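Local coordinates for B-agarase (Agarivorans gilvus, PDB 5Z6P), which is an agarase of glycoside hydrolase family 50, a hydrolase that probably hydrolyses the beta-glycosidic linkages of agarose, at residues F542-L545 with L546-K549; S581-V584 with E585-L589; T562-S566 with W567-A571; L556-S559 with W560-N563. One frame throughout, in Å; residues are numbered along the deposited sequence.

Interaction 1: F542-L545 with L546-K549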
loop_
_atom_site.group_PDB
_atom_site.type_symbol
_atom_site.label_atom_id
_atom_site.label_comp_id
_atom_site.label_asym_id
_atom_site.label_seq_id
_atom_site.Cartn_x
_atom_site.Cartn_y
_atom_site.Cartn_z
ATOM N N PHE A 542 32.141 4.576 1.141
ATOM C CA PHE A 542 32.047 4.993 -0.254
ATOM C C PHE A 542 33.411 5.478 -0.774
ATOM O O PHE A 542 33.797 5.161 -1.886
ATOM C CB PHE A 542 31.013 6.107 -0.459
ATOM C CG PHE A 542 29.558 5.656 -0.400
ATOM C CD1 PHE A 542 29.205 4.336 -0.218
ATOM C CD2 PHE A 542 28.544 6.588 -0.537
ATOM C CE1 PHE A 542 27.842 3.960 -0.174
ATOM C CE2 PHE A 542 27.200 6.220 -0.486
ATOM C CZ PHE A 542 26.856 4.915 -0.303
ATOM N N VAL A 543 34.122 6.253 0.040
ATOM C CA VAL A 543 35.443 6.744 -0.328
ATOM C C VAL A 543 36.399 5.572 -0.594
ATOM O O VAL A 543 37.141 5.578 -1.563
ATOM C CB VAL A 543 36.029 7.669 0.765
ATOM C CG1 VAL A 543 37.518 7.930 0.519
ATOM C CG2 VAL A 543 35.267 8.974 0.798
ATOM N N GLU A 544 36.364 4.564 0.268
ATOM C CA GLU A 544 37.267 3.432 0.117
ATOM C C GLU A 544 36.872 2.609 -1.111
ATOM O O GLU A 544 37.729 2.046 -1.787
ATOM C CB GLU A 544 37.272 2.577 1.382
ATOM C CG GLU A 544 38.091 1.294 1.284
ATOM C CD GLU A 544 39.609 1.508 1.147
ATOM O OE1 GLU A 544 40.129 2.592 1.503
ATOM O OE2 GLU A 544 40.286 0.560 0.697
ATOM N N LEU A 545 35.574 2.574 -1.413
ATOM C CA LEU A 545 35.104 1.899 -2.611
ATOM C C LEU A 545 35.632 2.594 -3.881
ATOM O O LEU A 545 36.149 1.943 -4.776
ATOM C CB LEU A 545 33.569 1.828 -2.619
ATOM C CG LEU A 545 32.905 0.959 -3.688
ATOM C CD1 LEU A 545 31.462 0.666 -3.336
ATOM C CD2 LEU A 545 32.970 1.549 -5.119
ATOM N N LEU A 546 35.474 3.906 -3.967
ATOM C CA LEU A 546 35.943 4.651 -5.117
ATOM C C LEU A 546 37.477 4.615 -5.219
ATOM O O LEU A 546 38.026 4.546 -6.308
ATOM C CB LEU A 546 35.440 6.097 -5.056
ATOM C CG LEU A 546 33.908 6.161 -5.193
ATOM C CD1 LEU A 546 33.313 7.482 -4.713
ATOM C CD2 LEU A 546 33.479 5.834 -6.619
ATOM N N LYS A 547 38.151 4.657 -4.074
ATOM C CA LYS A 547 39.611 4.624 -4.041
ATOM C C LYS A 547 40.109 3.261 -4.549
ATOM O O LYS A 547 41.108 3.172 -5.234
ATOM C CB LYS A 547 40.106 4.908 -2.627
ATOM C CG LYS A 547 41.573 5.152 -2.479
ATOM C CD LYS A 547 41.837 5.742 -1.104
ATOM C CE LYS A 547 42.714 4.844 -0.268
ATOM N NZ LYS A 547 44.151 4.938 -0.639
ATOM N N THR A 548 39.383 2.202 -4.230
ATOM C CA THR A 548 39.735 0.874 -4.715
ATOM C C THR A 548 39.521 0.763 -6.231
ATOM O O THR A 548 40.329 0.169 -6.942
ATOM C CB THR A 548 38.913 -0.199 -3.975
ATOM O OG1 THR A 548 39.340 -0.245 -2.611
ATOM C CG2 THR A 548 39.081 -1.571 -4.623
ATOM N N LYS A 549 38.437 1.352 -6.724
ATOM C CA LYS A 549 38.192 1.376 -8.155
ATOM C C LYS A 549 39.165 2.279 -8.939
ATOM O O LYS A 549 39.672 1.870 -9.973
ATOM C CB LYS A 549 36.769 1.822 -8.452
ATOM C CG LYS A 549 36.520 2.002 -9.926
ATOM C CD LYS A 549 35.083 2.337 -10.213
ATOM C CE LYS A 549 34.780 2.207 -11.679
ATOM N NZ LYS A 549 33.398 2.623 -11.926
#

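Interaction 2: S581-V584 with E585-L589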
loop_
_atom_site.group_PDB
_atom_site.type_symbol
_atom_site.label_atom_id
_atom_site.label_comp_id
_atom_site.label_asym_id
_atom_site.label_seq_id
_atom_site.Cartn_x
_atom_site.Cartn_y
_atom_site.Cartn_z
ATOM N N SER A 581 27.503 9.357 -17.266
ATOM C CA SER A 581 27.251 7.917 -17.273
ATOM C C SER A 581 28.234 7.161 -16.382
ATOM O O SER A 581 27.882 6.135 -15.806
ATOM C CB SER A 581 27.288 7.358 -18.695
ATOM O OG SER A 581 28.484 7.703 -19.346
ATOM N N ALA A 582 29.454 7.674 -16.253
ATOM C CA ALA A 582 30.443 7.036 -15.384
ATOM C C ALA A 582 30.076 7.196 -13.907
ATOM O O ALA A 582 30.159 6.253 -13.137
ATOM C CB ALA A 582 31.817 7.595 -15.644
ATOM N N GLN A 583 29.673 8.395 -13.518
ATOM C CA GLN A 583 29.219 8.628 -12.156
ATOM C C GLN A 583 28.019 7.758 -11.785
ATOM O O GLN A 583 27.912 7.317 -10.649
ATOM C CB GLN A 583 28.875 10.108 -11.952
ATOM C CG GLN A 583 30.106 11.005 -11.845
ATOM C CD GLN A 583 29.774 12.491 -11.896
ATOM O OE1 GLN A 583 28.849 12.909 -12.582
ATOM N NE2 GLN A 583 30.552 13.291 -11.185
ATOM N N VAL A 584 27.120 7.508 -12.735
ATOM C CA VAL A 584 25.929 6.707 -12.440
ATOM C C VAL A 584 26.305 5.239 -12.228
ATOM O O VAL A 584 25.784 4.594 -11.332
ATOM C CB VAL A 584 24.862 6.841 -13.548
ATOM C CG1 VAL A 584 23.753 5.819 -13.375
ATOM C CG2 VAL A 584 24.272 8.264 -13.530
ATOM N N GLU A 585 27.234 4.718 -13.027
ATOM C CA GLU A 585 27.807 3.402 -12.733
ATOM C C GLU A 585 28.342 3.347 -11.297
ATOM O O GLU A 585 28.095 2.393 -10.580
ATOM C CB GLU A 585 28.927 3.052 -13.720
ATOM C CG GLU A 585 28.449 2.568 -15.087
ATOM C CD GLU A 585 29.507 2.751 -16.177
ATOM O OE1 GLU A 585 29.158 2.659 -17.371
ATOM O OE2 GLU A 585 30.685 3.000 -15.846
ATOM N N ASP A 586 29.053 4.391 -10.884
ATOM C CA ASP A 586 29.578 4.478 -9.521
ATOM C C ASP A 586 28.454 4.607 -8.473
ATOM O O ASP A 586 28.518 3.976 -7.438
ATOM C CB ASP A 586 30.574 5.646 -9.406
ATOM C CG ASP A 586 31.894 5.362 -10.133
ATOM O OD1 ASP A 586 32.240 4.182 -10.254
ATOM O OD2 ASP A 586 32.569 6.304 -10.586
ATOM N N TYR A 587 27.428 5.411 -8.746
ATOM C CA TYR A 587 26.292 5.497 -7.821
ATOM C C TYR A 587 25.698 4.111 -7.580
ATOM O O TYR A 587 25.353 3.764 -6.456
ATOM C CB TYR A 587 25.188 6.445 -8.336
ATOM C CG TYR A 587 25.616 7.874 -8.604
ATOM C CD1 TYR A 587 26.730 8.424 -7.986
ATOM C CD2 TYR A 587 24.887 8.676 -9.478
ATOM C CE1 TYR A 587 27.120 9.741 -8.244
ATOM C CE2 TYR A 587 25.256 9.960 -9.743
ATOM C CZ TYR A 587 26.369 10.494 -9.132
ATOM O OH TYR A 587 26.717 11.777 -9.425
ATOM N N ALA A 588 25.588 3.322 -8.646
ATOM C CA ALA A 588 25.082 1.955 -8.545
ATOM C C ALA A 588 25.939 1.080 -7.617
ATOM O O ALA A 588 25.412 0.376 -6.765
ATOM C CB ALA A 588 24.996 1.327 -9.920
ATOM N N LEU A 589 27.253 1.116 -7.802
ATOM C CA LEU A 589 28.162 0.386 -6.922
ATOM C C LEU A 589 27.964 0.802 -5.455
ATOM O O LEU A 589 27.906 -0.028 -4.566
ATOM C CB LEU A 589 29.620 0.633 -7.320
ATOM C CG LEU A 589 30.116 0.144 -8.683
ATOM C CD1 LEU A 589 31.545 0.618 -8.915
ATOM C CD2 LEU A 589 30.024 -1.376 -8.785
#

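Interaction 3: T562-S566 with W567-A571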
loop_
_atom_site.group_PDB
_atom_site.type_symbol
_atom_site.label_atom_id
_atom_site.label_comp_id
_atom_site.label_asym_id
_atom_site.label_seq_id
_atom_site.Cartn_x
_atom_site.Cartn_y
_atom_site.Cartn_z
ATOM N N THR A 562 35.645 16.080 -12.674
ATOM C CA THR A 562 35.731 16.916 -11.485
ATOM C C THR A 562 37.167 17.396 -11.279
ATOM O O THR A 562 38.060 16.961 -11.980
ATOM C CB THR A 562 35.267 16.162 -10.223
ATOM O OG1 THR A 562 36.003 14.933 -10.105
ATOM C CG2 THR A 562 33.756 15.869 -10.284
ATOM N N ASN A 563 37.387 18.289 -10.321
ATOM C CA ASN A 563 38.738 18.770 -10.030
ATOM C C ASN A 563 39.089 18.580 -8.561
ATOM O O ASN A 563 39.560 19.512 -7.919
ATOM C CB ASN A 563 38.904 20.263 -10.377
ATOM C CG ASN A 563 38.353 20.629 -11.741
ATOM O OD1 ASN A 563 37.465 21.473 -11.851
ATOM N ND2 ASN A 563 38.884 20.021 -12.783
ATOM N N LEU A 564 38.820 17.400 -8.013
ATOM C CA LEU A 564 39.111 17.151 -6.606
ATOM C C LEU A 564 40.624 17.097 -6.374
ATOM O O LEU A 564 41.365 16.578 -7.201
ATOM C CB LEU A 564 38.429 15.860 -6.145
ATOM C CG LEU A 564 36.897 15.937 -6.225
ATOM C CD1 LEU A 564 36.233 14.598 -5.967
ATOM C CD2 LEU A 564 36.406 16.966 -5.217
ATOM N N ALA A 565 41.073 17.641 -5.250
ATOM C CA ALA A 565 42.499 17.692 -4.923
ATOM C C ALA A 565 43.068 16.376 -4.374
ATOM O O ALA A 565 44.249 16.104 -4.523
ATOM C CB ALA A 565 42.762 18.819 -3.923
ATOM N N SER A 566 42.232 15.569 -3.733
ATOM C CA SER A 566 42.710 14.393 -3.014
ATOM C C SER A 566 41.544 13.543 -2.579
ATOM O O SER A 566 40.392 13.953 -2.694
ATOM C CB SER A 566 43.516 14.797 -1.774
ATOM O OG SER A 566 42.678 15.484 -0.845
ATOM N N TRP A 567 41.847 12.376 -2.037
ATOM C CA TRP A 567 40.803 11.517 -1.513
ATOM C C TRP A 567 40.157 12.196 -0.307
ATOM O O TRP A 567 38.969 12.081 -0.095
ATOM C CB TRP A 567 41.368 10.137 -1.172
ATOM C CG TRP A 567 41.695 9.364 -2.425
ATOM C CD1 TRP A 567 42.924 8.972 -2.843
ATOM C CD2 TRP A 567 40.769 8.935 -3.437
ATOM N NE1 TRP A 567 42.831 8.311 -4.041
ATOM C CE2 TRP A 567 41.515 8.274 -4.434
ATOM C CE3 TRP A 567 39.380 9.023 -3.588
ATOM C CZ2 TRP A 567 40.927 7.708 -5.574
ATOM C CZ3 TRP A 567 38.785 8.461 -4.728
ATOM C CH2 TRP A 567 39.562 7.814 -5.703
ATOM N N ALA A 568 40.966 12.924 0.452
ATOM C CA ALA A 568 40.494 13.686 1.598
ATOM C C ALA A 568 39.481 14.741 1.139
ATOM O O ALA A 568 38.508 15.000 1.827
ATOM C CB ALA A 568 41.677 14.339 2.346
ATOM N N ASP A 569 39.698 15.303 -0.045
ATOM C CA ASP A 569 38.797 16.302 -0.614
ATOM C C ASP A 569 37.449 15.675 -0.971
ATOM O O ASP A 569 36.390 16.276 -0.763
ATOM C CB ASP A 569 39.436 16.963 -1.844
ATOM C CG ASP A 569 38.815 18.322 -2.180
ATOM O OD1 ASP A 569 38.035 18.838 -1.364
ATOM O OD2 ASP A 569 39.118 18.882 -3.257
ATOM N N LEU A 570 37.489 14.460 -1.501
ATOM C CA LEU A 570 36.269 13.697 -1.739
ATOM C C LEU A 570 35.548 13.437 -0.438
ATOM O O LEU A 570 34.355 13.643 -0.325
ATOM C CB LEU A 570 36.581 12.361 -2.397
ATOM C CG LEU A 570 35.370 11.457 -2.629
ATOM C CD1 LEU A 570 34.367 12.144 -3.493
ATOM C CD2 LEU A 570 35.800 10.144 -3.270
ATOM N N ALA A 571 36.312 12.930 0.518
ATOM C CA ALA A 571 35.802 12.523 1.802
ATOM C C ALA A 571 35.059 13.650 2.531
ATOM O O ALA A 571 34.094 13.389 3.228
ATOM C CB ALA A 571 36.943 12.001 2.663
#

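Interaction 4: L556-S559 with W560-N563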
loop_
_atom_site.group_PDB
_atom_site.type_symbol
_atom_site.label_atom_id
_atom_site.label_comp_id
_atom_site.label_asym_id
_atom_site.label_seq_id
_atom_site.Cartn_x
_atom_site.Cartn_y
_atom_site.Cartn_z
ATOM N N LEU A 556 39.702 9.357 -10.865
ATOM C CA LEU A 556 38.313 9.701 -10.581
ATOM C C LEU A 556 37.933 11.021 -11.274
ATOM O O LEU A 556 36.857 11.140 -11.853
ATOM C CB LEU A 556 38.065 9.804 -9.073
ATOM C CG LEU A 556 36.645 10.292 -8.770
ATOM C CD1 LEU A 556 36.027 9.479 -7.642
ATOM C CD2 LEU A 556 36.662 11.760 -8.407
ATOM N N ASN A 557 38.822 12.007 -11.202
ATOM C CA ASN A 557 38.570 13.308 -11.814
ATOM C C ASN A 557 38.348 13.196 -13.316
ATOM O O ASN A 557 37.455 13.830 -13.852
ATOM C CB ASN A 557 39.714 14.274 -11.521
ATOM C CG ASN A 557 39.623 14.884 -10.118
ATOM O OD1 ASN A 557 38.556 14.923 -9.513
ATOM N ND2 ASN A 557 40.742 15.352 -9.606
ATOM N N GLN A 558 39.158 12.371 -13.974
ATOM C CA GLN A 558 39.024 12.076 -15.399
ATOM C C GLN A 558 37.636 11.514 -15.721
ATOM O O GLN A 558 36.967 11.953 -16.649
ATOM C CB GLN A 558 40.103 11.074 -15.827
ATOM C CG GLN A 558 40.421 11.034 -17.319
ATOM C CD GLN A 558 40.316 12.396 -17.990
ATOM O OE1 GLN A 558 39.427 12.634 -18.814
ATOM N NE2 GLN A 558 41.232 13.298 -17.641
ATOM N N SER A 559 37.214 10.543 -14.923
ATOM C CA SER A 559 35.936 9.868 -15.114
ATOM C C SER A 559 34.741 10.743 -14.731
ATOM O O SER A 559 33.761 10.798 -15.461
ATOM C CB SER A 559 35.932 8.567 -14.316
ATOM O OG SER A 559 34.628 8.057 -14.154
ATOM N N TRP A 560 34.839 11.429 -13.594
ATOM C CA TRP A 560 33.747 12.254 -13.093
ATOM C C TRP A 560 33.712 13.655 -13.707
ATOM O O TRP A 560 32.731 14.362 -13.548
ATOM C CB TRP A 560 33.831 12.401 -11.573
ATOM C CG TRP A 560 33.386 11.218 -10.821
ATOM C CD1 TRP A 560 33.280 9.946 -11.285
ATOM C CD2 TRP A 560 32.962 11.190 -9.459
ATOM N NE1 TRP A 560 32.834 9.124 -10.301
ATOM C CE2 TRP A 560 32.628 9.857 -9.168
ATOM C CE3 TRP A 560 32.851 12.157 -8.460
ATOM C CZ2 TRP A 560 32.177 9.469 -7.913
ATOM C CZ3 TRP A 560 32.397 11.774 -7.219
ATOM C CH2 TRP A 560 32.073 10.434 -6.950
ATOM N N GLN A 561 34.789 14.035 -14.391
ATOM C CA GLN A 561 34.981 15.396 -14.894
ATOM C C GLN A 561 34.910 16.389 -13.741
ATOM O O GLN A 561 34.195 17.380 -13.805
ATOM C CB GLN A 561 33.956 15.734 -15.982
ATOM C CG GLN A 561 34.098 14.912 -17.273
ATOM C CD GLN A 561 35.406 15.170 -18.023
ATOM O OE1 GLN A 561 36.145 16.102 -17.711
ATOM N NE2 GLN A 561 35.697 14.331 -19.013
ATOM N N THR A 562 35.645 16.080 -12.674
ATOM C CA THR A 562 35.731 16.916 -11.485
ATOM C C THR A 562 37.167 17.396 -11.279
ATOM O O THR A 562 38.060 16.961 -11.980
ATOM C CB THR A 562 35.267 16.162 -10.223
ATOM O OG1 THR A 562 36.003 14.933 -10.105
ATOM C CG2 THR A 562 33.756 15.869 -10.284
ATOM N N ASN A 563 37.387 18.289 -10.321
ATOM C CA ASN A 563 38.738 18.770 -10.030
ATOM C C ASN A 563 39.089 18.580 -8.561
ATOM O O ASN A 563 39.560 19.512 -7.919
ATOM C CB ASN A 563 38.904 20.263 -10.377
ATOM C CG ASN A 563 38.353 20.629 -11.741
ATOM O OD1 ASN A 563 37.465 21.473 -11.851
ATOM N ND2 ASN A 563 38.884 20.021 -12.783
#

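Interaction 1: F542-L545 with L546-K549
Thr-548 folds back onto Glu-544 one turn earlier in helix 537-550, so that a single carbonyl oxygen takes two hydrogen bonds from one residue. Thr-548 N stands 3.0 Å from Glu-544 O, its N-H bent to 147°, and Thr-548 OG1 is 2.9 Å from that same oxygen. The two donors approach from opposite faces of the carbonyl plane. The hydroxyl reaches this place because chi1 of -68° puts OG1 beside its own backbone N, facing the preceding turn. The Glu-544 side chain, bent at chi2, crosses it at a slant, with OE2 3.5 Å from Thr-548 OG1. Its other oxygen, OE1, touches the Lys-547 chain at CE (3.9 Å) but stays 5.1 Å from Lys-547 NZ, too far for a salt bridge.

On the inner side, Leu-546 N bonds to Phe-542 O at 3.0 Å and 168°, while Leu-546 CG leans over that oxygen. The leucine continues into Trp-567 and Leu-570 of helix 567-572. The chemistry is therefore mixed: the shared acceptor ties Thr-548 to the backbone, Leu-546 packs against neighbouring helices, and Lys-549 adds a charged tie to helix 581-609 through its salt bridge with Asp-586.

Interaction 2: S581-V584 with E585-L589
Gln-583 O receives the shortest polar bond of this contact, from Tyr-587 N at 2.7 Å with an N-H angle of 156°. The same oxygen also lies over one face of the phenol ring, 3.0 Å from its plane and offset toward the rim, with Tyr-587 CG 3.1 Å from Gln-583 O. Val-584 N sits on that face too, farther out. Tyr-587 has chi1 of -58°, which swings the ring back along the helix over the preceding turn. Gln-583 and Tyr-587 consequently run side by side in the same direction, with amide and ring planes 25° apart and Gln-583 CB 3.7 Å from Tyr-587 OH. The phenol oxygen itself is hydrogen-bonded to His-579 ND1, which holds the far end of the ring in place. These are the opening turns of the long helix 581-609, and the remaining i to i+4 bonds follow the regular alpha-helical pattern, as in Ala-588 N to Val-584 O at 3.0 Å. Just before the helix, Asn-580 OD1 accepts from Gln-583 N in its first turn. Val-584 crosses Tyr-587 at about a right angle, its CG2 resting 4.1 Å from Tyr-587 CD2. On another side of the helix, the Asp-586 carboxylate finds its partners in other helices: OD2 accepts from Tyr-550 OH and Trp-560 NE1, and OD1 pairs with Lys-549 NZ.

Interaction 3: T562-S566 with W567-A571
The Ser-566 hydroxyl takes the amide of Asp-569 at the start of helix 567-572, and the Asp-569 carboxylate reaches back to the amide of Ala-565. Ser-566 is the N-cap: its OG accepts from Asp-569 N at 3.1 Å. A chi1 of 64° puts OG between the serine's own N and carbonyl carbon and so aims it at the first turn. Ser-566 O takes the regular helical bond from Leu-570 N at 3.2 Å and a weak one from Asp-569 N.

Asp-569 points its side chain back toward the incoming loop, where OD2 accepts from Ala-565 N at 3.1 Å. This bond is almost perfectly straight, 178°, and uses the anti lone pair of OD2, the one directed away from OD1. The reciprocal bond thus goes to the residue before the N-cap, not to the N-cap amide as in a classical capping box. With CG anti to the backbone N (chi1 -159°), the carboxylate extends along the loop and also meets Ala-565 CB at 3.7 Å.

Leu-564 lies obliquely across both Asp-569 and Leu-570. Its CD2 is 3.9 Å from Asp-569 OD2, while its CD1 lies 4.0 Å from Leu-570 CD1. Leu-570 CD2, in turn, meets the edge of the Trp-567 indole in its plane. Beyond the cap, Trp-567 NE1 bonds to Thr-551 O, Ala-571 packs on Val-543 of helix 537-550, and Leu-564 reaches Ile-553 of helix 553-560.

Interaction 4: L556-S559 with W560-N563
Leu-556 lies over the indole of Trp-560 at the C-terminal end of helix 553-560, where the chain leaves the helix by a Schellman-like turn. The evidence is a positive phi (57°) at Gln-561 and the six-to-one bond from Thr-562 N to Asn-557 O, 3.1 Å long, which arrives in the carbonyl plane on a lone pair. The companion five-to-two bond of the full motif is missing; Gln-561 N instead gives Asn-557 O a second, weak bond.

Trp-560 can be followed outward from its backbone, where N bonds to Leu-556 O at 2.7 Å and 165°. Its CB is 3.3 Å from that oxygen too. With chi1 of -76°, CG stands beside the backbone N and the ring system runs back beneath Leu-556. At the pyrrole end, CD1 has Ser-559 OG at the ring edge, 3.7 Å away, a hydroxyl whose polar partner is Tyr-550 OH. The next atom, NE1, donates to Asp-586 OD2 in helix 581-609, which, with Leu-556 over the face, helps set the rotation of the indole. Farther out, Leu-556 CD1 sits over the face of the six-membered ring in a CH-pi contact, 3.8 Å from the centroid and close to the ring normal. The other leucine methyl, CD2, meets Trp-560 CE3 and, at 3.7 Å, Thr-562 OG1.

Asn-557 adds two side-chain bonds to the turn: its ND2 bonds to Leu-564 O, and its OD1 accepts from Thr-562 OG1 over only 2.6 Å, the hydroxyl oxygen slightly tilted from the amide plane.

In the fold
All four interactions belong to one helical cluster, far from the centre of the chain. Interaction 1 lies mid-helix and interaction 2 in the first turns of a helix; both rest on i to i+4 bonds. Interactions 3 and 4 treat a helix start and a helix end, share Thr-562 and Asn-563, and use side chains where regular backbone pairing stops. Interaction 3 is a surface contact, whereas the others are partly buried. Leu-546 of interaction 1 touches all three others, at Asp-586, Leu-570 and Trp-560. Polar links concentrate on Asp-586 of interaction 2, which draws in Lys-549 and Trp-560, while interactions 2 and 3 barely meet, through Gln-583 and Thr-562.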